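Local structure of ATP-dependent DNA helicase (Mycobacterium smegmatis, 5V9X) at residues F429-H432 against R433-I437; P403-V406 against A407-L410; L665-L668 against L669-R673; S642-R645 against K646-D649. The protein uses ATP to move 3'-to-5' along single-stranded DNA and unwinds RNA:DNA hybrids, as a bacterial helicase of the Lhr family. All blocks are in the same frame, centred on the assembly; numbering follows the deposited sequence.

Contact 1: residues F429-H432 against R433-I437. With nucleotides of chain B.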
loop_
_atom_site.group_PDB
_atom_site.type_symbol
_atom_site.label_atom_id
_atom_site.label_comp_id
_atom_site.label_asym_id
_atom_site.label_seq_id
_atom_site.Cartn_x
_atom_site.Cartn_y
_atom_site.Cartn_z
ATOM N N PHE A 429 -6.260 9.018 16.636
ATOM C CA PHE A 429 -6.262 10.449 16.918
ATOM C C PHE A 429 -6.472 11.225 15.627
ATOM O O PHE A 429 -5.563 11.266 14.783
ATOM C CB PHE A 429 -4.951 10.878 17.579
ATOM C CG PHE A 429 -4.840 10.502 19.028
ATOM C CD1 PHE A 429 -4.325 9.273 19.400
ATOM C CD2 PHE A 429 -5.236 11.385 20.020
ATOM C CE1 PHE A 429 -4.213 8.927 20.734
ATOM C CE2 PHE A 429 -5.127 11.043 21.356
ATOM C CZ PHE A 429 -4.615 9.813 21.713
ATOM N N PRO A 430 -7.633 11.840 15.417
ATOM C CA PRO A 430 -7.788 12.736 14.267
ATOM C C PRO A 430 -6.867 13.942 14.381
ATOM O O PRO A 430 -6.611 14.454 15.473
ATOM C CB PRO A 430 -9.262 13.153 14.335
ATOM C CG PRO A 430 -9.926 12.077 15.127
ATOM C CD PRO A 430 -8.906 11.622 16.125
ATOM N N LYS A 431 -6.364 14.389 13.231
ATOM C CA LYS A 431 -5.524 15.579 13.175
ATOM C C LYS A 431 -6.332 16.865 13.072
ATOM O O LYS A 431 -5.907 17.898 13.604
ATOM C CB LYS A 431 -4.560 15.496 11.986
ATOM C CG LYS A 431 -3.440 14.482 12.160
ATOM C CD LYS A 431 -2.616 14.321 10.887
ATOM C CE LYS A 431 -1.906 15.605 10.497
ATOM N NZ LYS A 431 -1.038 15.423 9.298
ATOM N N HIS A 432 -7.483 16.827 12.405
ATOM C CA HIS A 432 -8.310 18.013 12.219
ATOM C C HIS A 432 -9.767 17.580 12.093
ATOM O O HIS A 432 -10.100 16.402 12.255
ATOM C CB HIS A 432 -7.833 18.819 11.006
ATOM C CG HIS A 432 -7.738 18.016 9.747
ATOM N ND1 HIS A 432 -6.672 17.186 9.472
ATOM C CD2 HIS A 432 -8.574 17.918 8.687
ATOM C CE1 HIS A 432 -6.856 16.610 8.298
ATOM N NE2 HIS A 432 -8.002 17.039 7.800
ATOM N N ARG A 433 -10.636 18.545 11.784
ATOM C CA ARG A 433 -12.077 18.318 11.859
ATOM C C ARG A 433 -12.529 17.222 10.896
ATOM O O ARG A 433 -13.124 16.223 11.312
ATOM C CB ARG A 433 -12.821 19.627 11.593
ATOM C CG ARG A 433 -12.579 20.688 12.657
ATOM C CD ARG A 433 -13.877 21.118 13.318
ATOM N NE ARG A 433 -14.452 22.307 12.693
ATOM C CZ ARG A 433 -15.652 22.797 12.986
ATOM N NH1 ARG A 433 -16.414 22.196 13.891
ATOM N NH2 ARG A 433 -16.094 23.887 12.373
ATOM N N THR A 434 -12.262 17.391 9.598
ATOM C CA THR A 434 -12.711 16.387 8.635
ATOM C C THR A 434 -11.955 15.073 8.767
ATOM O O THR A 434 -12.439 14.044 8.284
ATOM C CB THR A 434 -12.580 16.901 7.200
ATOM O OG1 THR A 434 -11.202 17.160 6.900
ATOM C CG2 THR A 434 -13.401 18.168 7.017
ATOM N N ASP A 435 -10.777 15.080 9.398
ATOM C CA ASP A 435 -10.099 13.821 9.675
ATOM C C ASP A 435 -10.856 13.009 10.717
ATOM O O ASP A 435 -10.786 11.774 10.711
ATOM C CB ASP A 435 -8.666 14.081 10.136
ATOM C CG ASP A 435 -7.843 12.808 10.237
ATOM O OD1 ASP A 435 -8.228 11.793 9.619
ATOM O OD2 ASP A 435 -6.812 12.822 10.941
ATOM N N LEU A 436 -11.585 13.682 11.611
ATOM C CA LEU A 436 -12.388 12.977 12.606
ATOM C C LEU A 436 -13.427 12.084 11.942
ATOM O O LEU A 436 -13.658 10.951 12.382
ATOM C CB LEU A 436 -13.054 13.984 13.544
ATOM C CG LEU A 436 -14.112 13.484 14.527
ATOM C CD1 LEU A 436 -13.523 12.465 15.484
ATOM C CD2 LEU A 436 -14.718 14.653 15.289
ATOM N N ILE A 437 -14.064 12.576 10.878
ATOM C CA ILE A 437 -14.977 11.740 10.104
ATOM C C ILE A 437 -14.219 10.586 9.460
ATOM O O ILE A 437 -14.719 9.456 9.391
ATOM C CB ILE A 437 -15.715 12.589 9.052
ATOM C CG1 ILE A 437 -16.574 13.655 9.735
ATOM C CG2 ILE A 437 -16.562 11.707 8.149
ATOM C CD1 ILE A 437 -17.083 14.718 8.790
ATOM P P DC B 3 -2.676 22.361 13.294
ATOM O OP1 DC B 3 -2.922 21.762 14.623
ATOM O OP2 DC B 3 -1.422 23.104 13.041
ATOM O "O5'" DC B 3 -2.812 21.195 12.204
ATOM C "C5'" DC B 3 -2.244 19.912 12.477
ATOM C "C4'" DC B 3 -2.111 19.070 11.215
ATOM O "O4'" DC B 3 -3.404 18.934 10.567
ATOM C "C3'" DC B 3 -1.153 19.615 10.151
ATOM O "O3'" DC B 3 -0.385 18.545 9.600
ATOM C "C2'" DC B 3 -2.104 20.203 9.110
ATOM C "C1'" DC B 3 -3.269 19.231 9.196
ATOM N N1 DC B 3 -4.560 19.789 8.703
ATOM C C2 DC B 3 -5.078 19.361 7.475
ATOM O O2 DC B 3 -4.451 18.525 6.812
ATOM N N3 DC B 3 -6.256 19.876 7.045
ATOM C C4 DC B 3 -6.903 20.775 7.788
ATOM N N4 DC B 3 -8.060 21.256 7.322
ATOM C C5 DC B 3 -6.390 21.223 9.042
ATOM C C6 DC B 3 -5.230 20.706 9.457
ATOM P P DC B 4 1.168 18.372 9.981
ATOM O OP1 DC B 4 1.560 16.989 9.625
ATOM O OP2 DC B 4 1.346 18.852 11.368
ATOM O "O5'" DC B 4 1.928 19.376 8.988
ATOM C "C5'" DC B 4 1.970 19.107 7.586
ATOM C "C4'" DC B 4 1.980 20.401 6.786
ATOM O "O4'" DC B 4 0.978 21.286 7.313
ATOM C "C3'" DC B 4 3.288 21.187 6.844
ATOM O "O3'" DC B 4 4.058 20.944 5.667
ATOM C "C2'" DC B 4 2.853 22.664 6.934
ATOM C "C1'" DC B 4 1.323 22.605 6.982
ATOM N N1 DC B 4 0.723 23.517 8.003
ATOM C C2 DC B 4 0.338 24.813 7.639
ATOM O O2 DC B 4 0.502 25.186 6.470
ATOM N N3 DC B 4 -0.206 25.625 8.581
ATOM C C4 DC B 4 -0.367 25.185 9.831
ATOM N N4 DC B 4 -0.906 26.020 10.723
ATOM C C5 DC B 4 0.019 23.867 10.219
ATOM C C6 DC B 4 0.553 23.076 9.283
#

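Contact 2: residues P403-V406 against A407-L410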
loop_
_atom_site.group_PDB
_atom_site.type_symbol
_atom_site.label_atom_id
_atom_site.label_comp_id
_atom_site.label_asym_id
_atom_site.label_seq_id
_atom_site.Cartn_x
_atom_site.Cartn_y
_atom_site.Cartn_z
ATOM N N PRO A 403 -5.916 5.975 8.908
ATOM C CA PRO A 403 -4.937 5.174 8.164
ATOM C C PRO A 403 -5.256 5.166 6.679
ATOM O O PRO A 403 -6.370 5.535 6.276
ATOM C CB PRO A 403 -5.087 3.777 8.785
ATOM C CG PRO A 403 -6.476 3.747 9.303
ATOM C CD PRO A 403 -6.796 5.143 9.749
ATOM N N PRO A 404 -4.306 4.760 5.829
ATOM C CA PRO A 404 -4.533 4.854 4.376
ATOM C C PRO A 404 -5.680 3.998 3.862
ATOM O O PRO A 404 -6.201 4.284 2.778
ATOM C CB PRO A 404 -3.191 4.403 3.780
ATOM C CG PRO A 404 -2.540 3.605 4.859
ATOM C CD PRO A 404 -2.953 4.265 6.138
ATOM N N SER A 405 -6.087 2.963 4.590
ATOM C CA SER A 405 -7.234 2.155 4.196
ATOM C C SER A 405 -7.754 1.420 5.422
ATOM O O SER A 405 -7.132 1.428 6.488
ATOM C CB SER A 405 -6.873 1.173 3.079
ATOM O OG SER A 405 -5.850 0.283 3.488
ATOM N N VAL A 406 -8.917 0.787 5.257
ATOM C CA VAL A 406 -9.496 0.009 6.347
ATOM C C VAL A 406 -8.660 -1.235 6.613
ATOM O O VAL A 406 -8.436 -1.616 7.769
ATOM C CB VAL A 406 -10.959 -0.346 6.028
ATOM C CG1 VAL A 406 -11.527 -1.293 7.075
ATOM C CG2 VAL A 406 -11.797 0.920 5.941
ATOM N N ALA A 407 -8.177 -1.883 5.548
ATOM C CA ALA A 407 -7.363 -3.081 5.714
ATOM C C ALA A 407 -6.107 -2.789 6.524
ATOM O O ALA A 407 -5.742 -3.564 7.418
ATOM C CB ALA A 407 -7.002 -3.664 4.348
ATOM N N SER A 408 -5.436 -1.670 6.236
ATOM C CA SER A 408 -4.223 -1.340 6.977
ATOM C C SER A 408 -4.533 -1.068 8.444
ATOM O O SER A 408 -3.788 -1.502 9.330
ATOM C CB SER A 408 -3.519 -0.142 6.339
ATOM O OG SER A 408 -4.209 1.064 6.605
ATOM N N GLY A 409 -5.633 -0.362 8.720
ATOM C CA GLY A 409 -6.035 -0.150 10.102
ATOM C C GLY A 409 -6.250 -1.450 10.853
ATOM O O GLY A 409 -5.930 -1.554 12.039
ATOM N N LEU A 410 -6.794 -2.462 10.172
ATOM C CA LEU A 410 -6.938 -3.780 10.780
ATOM C C LEU A 410 -5.590 -4.468 10.948
ATOM O O LEU A 410 -5.397 -5.225 11.907
ATOM C CB LEU A 410 -7.870 -4.649 9.937
ATOM C CG LEU A 410 -9.364 -4.342 10.015
ATOM C CD1 LEU A 410 -10.116 -5.093 8.933
ATOM C CD2 LEU A 410 -9.903 -4.702 11.390
#

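Contact 3: residues L665-L668 against L669-R673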
loop_
_atom_site.group_PDB
_atom_site.type_symbol
_atom_site.label_atom_id
_atom_site.label_comp_id
_atom_site.label_asym_id
_atom_site.label_seq_id
_atom_site.Cartn_x
_atom_site.Cartn_y
_atom_site.Cartn_z
ATOM N N LEU A 665 -17.651 16.296 16.472
ATOM C CA LEU A 665 -18.344 15.788 15.292
ATOM C C LEU A 665 -19.713 16.435 15.147
ATOM O O LEU A 665 -20.095 16.870 14.054
ATOM C CB LEU A 665 -18.477 14.267 15.367
ATOM C CG LEU A 665 -19.326 13.653 14.252
ATOM C CD1 LEU A 665 -18.691 13.916 12.895
ATOM C CD2 LEU A 665 -19.528 12.166 14.481
ATOM N N HIS A 666 -20.468 16.502 16.247
ATOM C CA HIS A 666 -21.781 17.135 16.216
ATOM C C HIS A 666 -21.670 18.595 15.799
ATOM O O HIS A 666 -22.416 19.065 14.931
ATOM C CB HIS A 666 -22.449 17.017 17.586
ATOM C CG HIS A 666 -23.886 17.434 17.595
ATOM N ND1 HIS A 666 -24.280 18.750 17.494
ATOM C CD2 HIS A 666 -25.024 16.706 17.693
ATOM C CE1 HIS A 666 -25.599 18.815 17.526
ATOM N NE2 HIS A 666 -26.075 17.590 17.646
ATOM N N GLN A 667 -20.737 19.328 16.409
ATOM C CA GLN A 667 -20.557 20.733 16.064
ATOM C C GLN A 667 -20.138 20.895 14.609
ATOM O O GLN A 667 -20.610 21.805 13.916
ATOM C CB GLN A 667 -19.524 21.371 16.990
ATOM C CG GLN A 667 -19.396 22.867 16.807
ATOM C CD GLN A 667 -18.031 23.386 17.198
ATOM O OE1 GLN A 667 -17.162 22.624 17.624
ATOM N NE2 GLN A 667 -17.831 24.690 17.048
ATOM N N LEU A 668 -19.251 20.020 14.130
ATOM C CA LEU A 668 -18.801 20.094 12.743
ATOM C C LEU A 668 -19.970 19.951 11.778
ATOM O O LEU A 668 -20.124 20.748 10.846
ATOM C CB LEU A 668 -17.752 19.014 12.478
ATOM C CG LEU A 668 -17.311 18.813 11.029
ATOM C CD1 LEU A 668 -16.614 20.053 10.497
ATOM C CD2 LEU A 668 -16.408 17.599 10.920
ATOM N N LEU A 669 -20.811 18.939 11.993
ATOM C CA LEU A 669 -21.932 18.709 11.087
ATOM C C LEU A 669 -22.994 19.789 11.236
ATOM O O LEU A 669 -23.605 20.205 10.245
ATOM C CB LEU A 669 -22.522 17.324 11.336
ATOM C CG LEU A 669 -21.523 16.191 11.103
ATOM C CD1 LEU A 669 -22.125 14.847 11.474
ATOM C CD2 LEU A 669 -21.054 16.194 9.657
ATOM N N ARG A 670 -23.230 20.255 12.464
ATOM C CA ARG A 670 -24.163 21.358 12.670
ATOM C C ARG A 670 -23.723 22.596 11.900
ATOM O O ARG A 670 -24.510 23.187 11.151
ATOM C CB ARG A 670 -24.293 21.666 14.164
ATOM C CG ARG A 670 -25.195 22.851 14.466
ATOM C CD ARG A 670 -25.390 23.066 15.959
ATOM N NE ARG A 670 -24.128 23.225 16.676
ATOM C CZ ARG A 670 -23.381 24.326 16.647
ATOM N NH1 ARG A 670 -23.757 25.370 15.923
ATOM N NH2 ARG A 670 -22.250 24.378 17.339
ATOM N N GLU A 671 -22.456 22.994 12.060
ATOM C CA GLU A 671 -21.958 24.181 11.370
ATOM C C GLU A 671 -21.990 24.004 9.857
ATOM O O GLU A 671 -22.314 24.944 9.123
ATOM C CB GLU A 671 -20.539 24.506 11.830
ATOM C CG GLU A 671 -20.432 24.994 13.262
ATOM C CD GLU A 671 -19.022 25.423 13.611
ATOM O OE1 GLU A 671 -18.337 25.987 12.730
ATOM O OE2 GLU A 671 -18.593 25.190 14.759
ATOM N N GLN A 672 -21.639 22.811 9.369
ATOM C CA GLN A 672 -21.737 22.553 7.936
ATOM C C GLN A 672 -23.186 22.617 7.474
ATOM O O GLN A 672 -23.477 23.122 6.384
ATOM C CB GLN A 672 -21.130 21.193 7.597
ATOM C CG GLN A 672 -21.107 20.896 6.107
ATOM C CD GLN A 672 -20.247 21.879 5.339
ATOM O OE1 GLN A 672 -19.211 22.323 5.828
ATOM N NE2 GLN A 672 -20.679 22.232 4.135
ATOM N N ARG A 673 -24.106 22.112 8.297
ATOM C CA ARG A 673 -25.525 22.222 7.985
ATOM C C ARG A 673 -25.978 23.679 8.010
ATOM O O ARG A 673 -26.760 24.105 7.155
ATOM C CB ARG A 673 -26.334 21.377 8.972
ATOM C CG ARG A 673 -27.575 20.722 8.389
ATOM C CD ARG A 673 -28.171 19.693 9.344
ATOM N NE ARG A 673 -28.420 20.243 10.675
ATOM C CZ ARG A 673 -27.719 19.928 11.761
ATOM N NH1 ARG A 673 -26.722 19.056 11.684
ATOM N NH2 ARG A 673 -28.019 20.481 12.929
HETATM O O HOH W 1 -23.278 21.054 18.727
#

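Contact 4: residues S642-R645 against K646-D649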
loop_
_atom_site.group_PDB
_atom_site.type_symbol
_atom_site.label_atom_id
_atom_site.label_comp_id
_atom_site.label_asym_id
_atom_site.label_seq_id
_atom_site.Cartn_x
_atom_site.Cartn_y
_atom_site.Cartn_z
ATOM N N SER A 642 -28.261 13.914 10.937
ATOM C CA SER A 642 -29.716 13.963 11.006
ATOM C C SER A 642 -30.242 13.238 12.240
ATOM O O SER A 642 -31.341 12.672 12.210
ATOM C CB SER A 642 -30.342 13.366 9.744
ATOM O OG SER A 642 -29.947 12.017 9.573
ATOM N N LEU A 643 -29.483 13.246 13.332
ATOM C CA LEU A 643 -29.836 12.513 14.538
ATOM C C LEU A 643 -29.959 13.478 15.706
ATOM O O LEU A 643 -29.108 14.357 15.882
ATOM C CB LEU A 643 -28.789 11.446 14.868
ATOM C CG LEU A 643 -28.513 10.355 13.835
ATOM C CD1 LEU A 643 -27.372 9.467 14.304
ATOM C CD2 LEU A 643 -29.762 9.531 13.572
ATOM N N ASP A 644 -31.011 13.305 16.504
ATOM C CA ASP A 644 -31.064 13.964 17.798
ATOM C C ASP A 644 -29.845 13.554 18.617
ATOM O O ASP A 644 -29.242 12.502 18.393
ATOM C CB ASP A 644 -32.357 13.615 18.536
ATOM C CG ASP A 644 -32.559 12.114 18.696
ATOM O OD1 ASP A 644 -31.765 11.333 18.131
ATOM O OD2 ASP A 644 -33.518 11.715 19.390
ATOM N N ARG A 645 -29.475 14.407 19.576
ATOM C CA ARG A 645 -28.249 14.176 20.334
ATOM C C ARG A 645 -28.236 12.814 21.022
ATOM O O ARG A 645 -27.156 12.288 21.306
ATOM C CB ARG A 645 -28.050 15.294 21.360
ATOM C CG ARG A 645 -26.673 15.308 22.010
ATOM C CD ARG A 645 -25.563 15.460 20.978
ATOM N NE ARG A 645 -24.239 15.377 21.592
ATOM C CZ ARG A 645 -23.549 16.426 22.029
ATOM N NH1 ARG A 645 -24.053 17.647 21.917
ATOM N NH2 ARG A 645 -22.354 16.254 22.578
ATOM N N LYS A 646 -29.404 12.221 21.268
ATOM C CA LYS A 646 -29.472 10.908 21.899
ATOM C C LYS A 646 -28.941 9.832 20.961
ATOM O O LYS A 646 -27.894 9.235 21.233
ATOM C CB LYS A 646 -30.906 10.588 22.328
ATOM C CG LYS A 646 -31.554 11.661 23.195
ATOM C CD LYS A 646 -30.632 12.104 24.325
ATOM C CE LYS A 646 -30.213 13.560 24.157
ATOM N NZ LYS A 646 -29.079 13.929 25.049
ATOM N N ALA A 647 -29.652 9.577 19.856
ATOM C CA ALA A 647 -29.188 8.601 18.873
ATOM C C ALA A 647 -27.781 8.919 18.389
ATOM O O ALA A 647 -27.007 8.009 18.070
ATOM C CB ALA A 647 -30.154 8.546 17.690
ATOM N N PHE A 648 -27.436 10.206 18.331
ATOM C CA PHE A 648 -26.080 10.608 17.975
ATOM C C PHE A 648 -25.068 10.063 18.977
ATOM O O PHE A 648 -24.054 9.467 18.595
ATOM C CB PHE A 648 -26.003 12.133 17.901
ATOM C CG PHE A 648 -24.753 12.651 17.255
ATOM C CD1 PHE A 648 -24.739 12.973 15.907
ATOM C CD2 PHE A 648 -23.595 12.831 17.995
ATOM C CE1 PHE A 648 -23.593 13.454 15.309
ATOM C CE2 PHE A 648 -22.446 13.312 17.402
ATOM C CZ PHE A 648 -22.445 13.624 16.058
ATOM N N ASP A 649 -25.332 10.260 20.273
ATOM C CA ASP A 649 -24.399 9.797 21.296
ATOM C C ASP A 649 -24.286 8.277 21.300
ATOM O O ASP A 649 -23.186 7.733 21.447
ATOM C CB ASP A 649 -24.831 10.308 22.672
ATOM C CG ASP A 649 -24.650 11.807 22.820
ATOM O OD1 ASP A 649 -24.116 12.439 21.883
ATOM O OD2 ASP A 649 -25.048 12.356 23.870
#

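Contact 1: residues F429-H432 against R433-I437
The ring of H432 is sandwiched between a cytosine of the bound DNA strand and the side chain of D435. The stretch is the strand-to-helix turn that leaves strand 424-429, in the second RecA-like domain of this helicase, and enters helix 433-448. The first torsion of H432 sets its CG between the backbone N and the carbonyl carbon (chi1 54°), which turns the imidazole back over the start of the helix. The base of DC3 of chain B lies over one face of the ring, with ND1 3.4 Å from C2 of that base. On the opposite face, D435 CB makes a CH-pi contact 3.7 Å from the centroid of the H432 ring. T434 OG1 sits at the ring edge and is itself hydrogen-bonded to S869.

D435 has a second task. Its CG lies anti to the backbone N (chi1 -171°), and OD2 accepts from K431 N at 2.8 Å in a nearly straight bond. The other oxygen, OD1, takes the amide of A402, so one carboxylate holds two loops together. P430 packs its ring against the helix, with CG 3.6 Å from L436 CD1. The K431 chain runs the other way, toward the DNA backbone, and bends at chi3. Its NZ donates to OP1 of DC4 of chain B at 3.1 Å and, weakly, to O3' of DC3 of chain B at 3.2 Å.

Contact 2: residues P403-V406 against A407-L410
S405 and S408 both hold OG between the backbone N and the carbonyl carbon (chi1 60° and 74°), and these torsions bring the S405 hydroxyl forward to the S408 amide and the S408 hydroxyl back to the S405 carbonyl. The result is a serine N-cap of helix 406-413 in the helicase C-terminal domain, at the end of the loop that follows strand 394-400. S405 is the cap residue. Its OG accepts from S408 N, but the bond is weak at 3.4 Å. A firmer bond comes from the S408 hydroxyl, which donates to the backbone O of S405 at 2.9 Å. This donor stands above the carbonyl plane. The same oxygen also accepts from G409 N at 3.2 Å, and both donors approach from one face of its plane. Two bonds therefore grip S405 O at the start of the helix.

The prolines before the cap close over the S408 hydroxyl. P403 CB lies 3.6 Å from S408 OG, and P404 CD comes to 3.5 Å from the same oxygen. P403 also rests on the backbone of G409, which has no side chain between them. P404 packs on a guanine base of the bound DNA. The amide of A407 at this helix start is hydrogen-bonded to E452. One turn on, L410 N donates to V406 O at 3.0 Å, and L410 CG lies 3.7 Å from that same oxygen.

Contact 3: residues L665-L668 against L669-R673
Q667 and E671 lie side by side one turn apart on helix 661-676 and point the same way, with their amide and carboxylate planes 58° apart. Both chains are extended beyond CG. They start from different torsions, however: Q667 CG is anti to the backbone N, while E671 CG is anti to the carbonyl carbon (chi1 -69°). This sets the E671 carboxylate alongside the Q667 amide. OE2 is the oxygen nearer the amide, but the modelled closeness is doubtful at this resolution; OE1 is taken by a salt bridge to R433.

R670 crosses Q667 obliquely. Its guanidinium plane is only 18° from the Q667 amide plane, and NH2 lies 3.3 Å from Q667 CG. The R670 chain bends at chi3, and NH1 continues to a salt bridge with E674. Next to NH2 along the same edge, R670 NE reaches H666 through a water. That water accepts from R670 NE at 3.1 Å, in the guanidinium plane, and lies 2.8 Å from H666 ND1.

The inward face is apolar. L665 and L669 meet at their ends, CD1 to CD1, at 3.8 Å. Regular i to i+4 backbone bonds run beneath all these side chains, such as R670 N to H666 O at 2.9 Å.

The helix is packed between several others. It follows strand 657-659, an edge strand of the sheet that also holds strands 394-400 and 424-429. L665 and L668 lean on helix 433-448. L668, E671 and Q672 meet helix 865-870, where Q672 OE1 accepts from the amide of F866. L665 and H666 face helix 645-653, and the ring of H666 stacks edge-to-face with F648 there.

Contact 4: residues S642-R645 against K646-D649
The R645 guanidinium meets the D649 carboxylate at its edge, in its own plane, and the two flat groups stand at 90° to each other. R645 NE donates to D649 OD1 at 3.0 Å in a salt bridge, and that oxygen uses its syn lone pair. The R645 chain reaches it by bending at chi2 (59°). Its far end, NH2, forms a second salt bridge with D663. The F648 ring has L643 CB near its plane at one edge and D649 OD1 in plane at another.

R645, F648 and D649 belong to the N-terminal part of helix 645-653, which follows the loop after helix 627-640. D644 is the N-cap. Its OD1 accepts from A647 N at 3.2 Å, and the amide comes from above the carboxylate plane. The backbone O of D644 takes F648 N at 2.9 Å, nearly along the C=O axis.

L643, just before the cap, folds against the same turn. Its CB lies 4.2 Å from F648 CB, and its CD2 is 4.3 Å from A647 CB. K646 bends at chi2 and chi3, and its CE passes 3.9 Å from R645 CB.

All four contacts are local and follow one another along the chain without nesting or crossing. Contact 2 comes first, where the loop after strand 394-400 turns into helix 406-413. Contact 1 follows, closing the turn from strand 424-429 into helix 433-448. Their centres are about 15 Å apart and both lie beside the DNA. Much later, contact 4 starts helix 645-653, and contact 3 lies within helix 661-676. Contact 3 is the link in space: it touches contact 1 through R433 and E671, and contact 4 through H666 and F648. Helix 661-676 thus ties the DNA-facing turn to the more distant surface helix 645-653. Contact 2 touches none of the others; its nearest atoms to contact 1 are about 6 Å away.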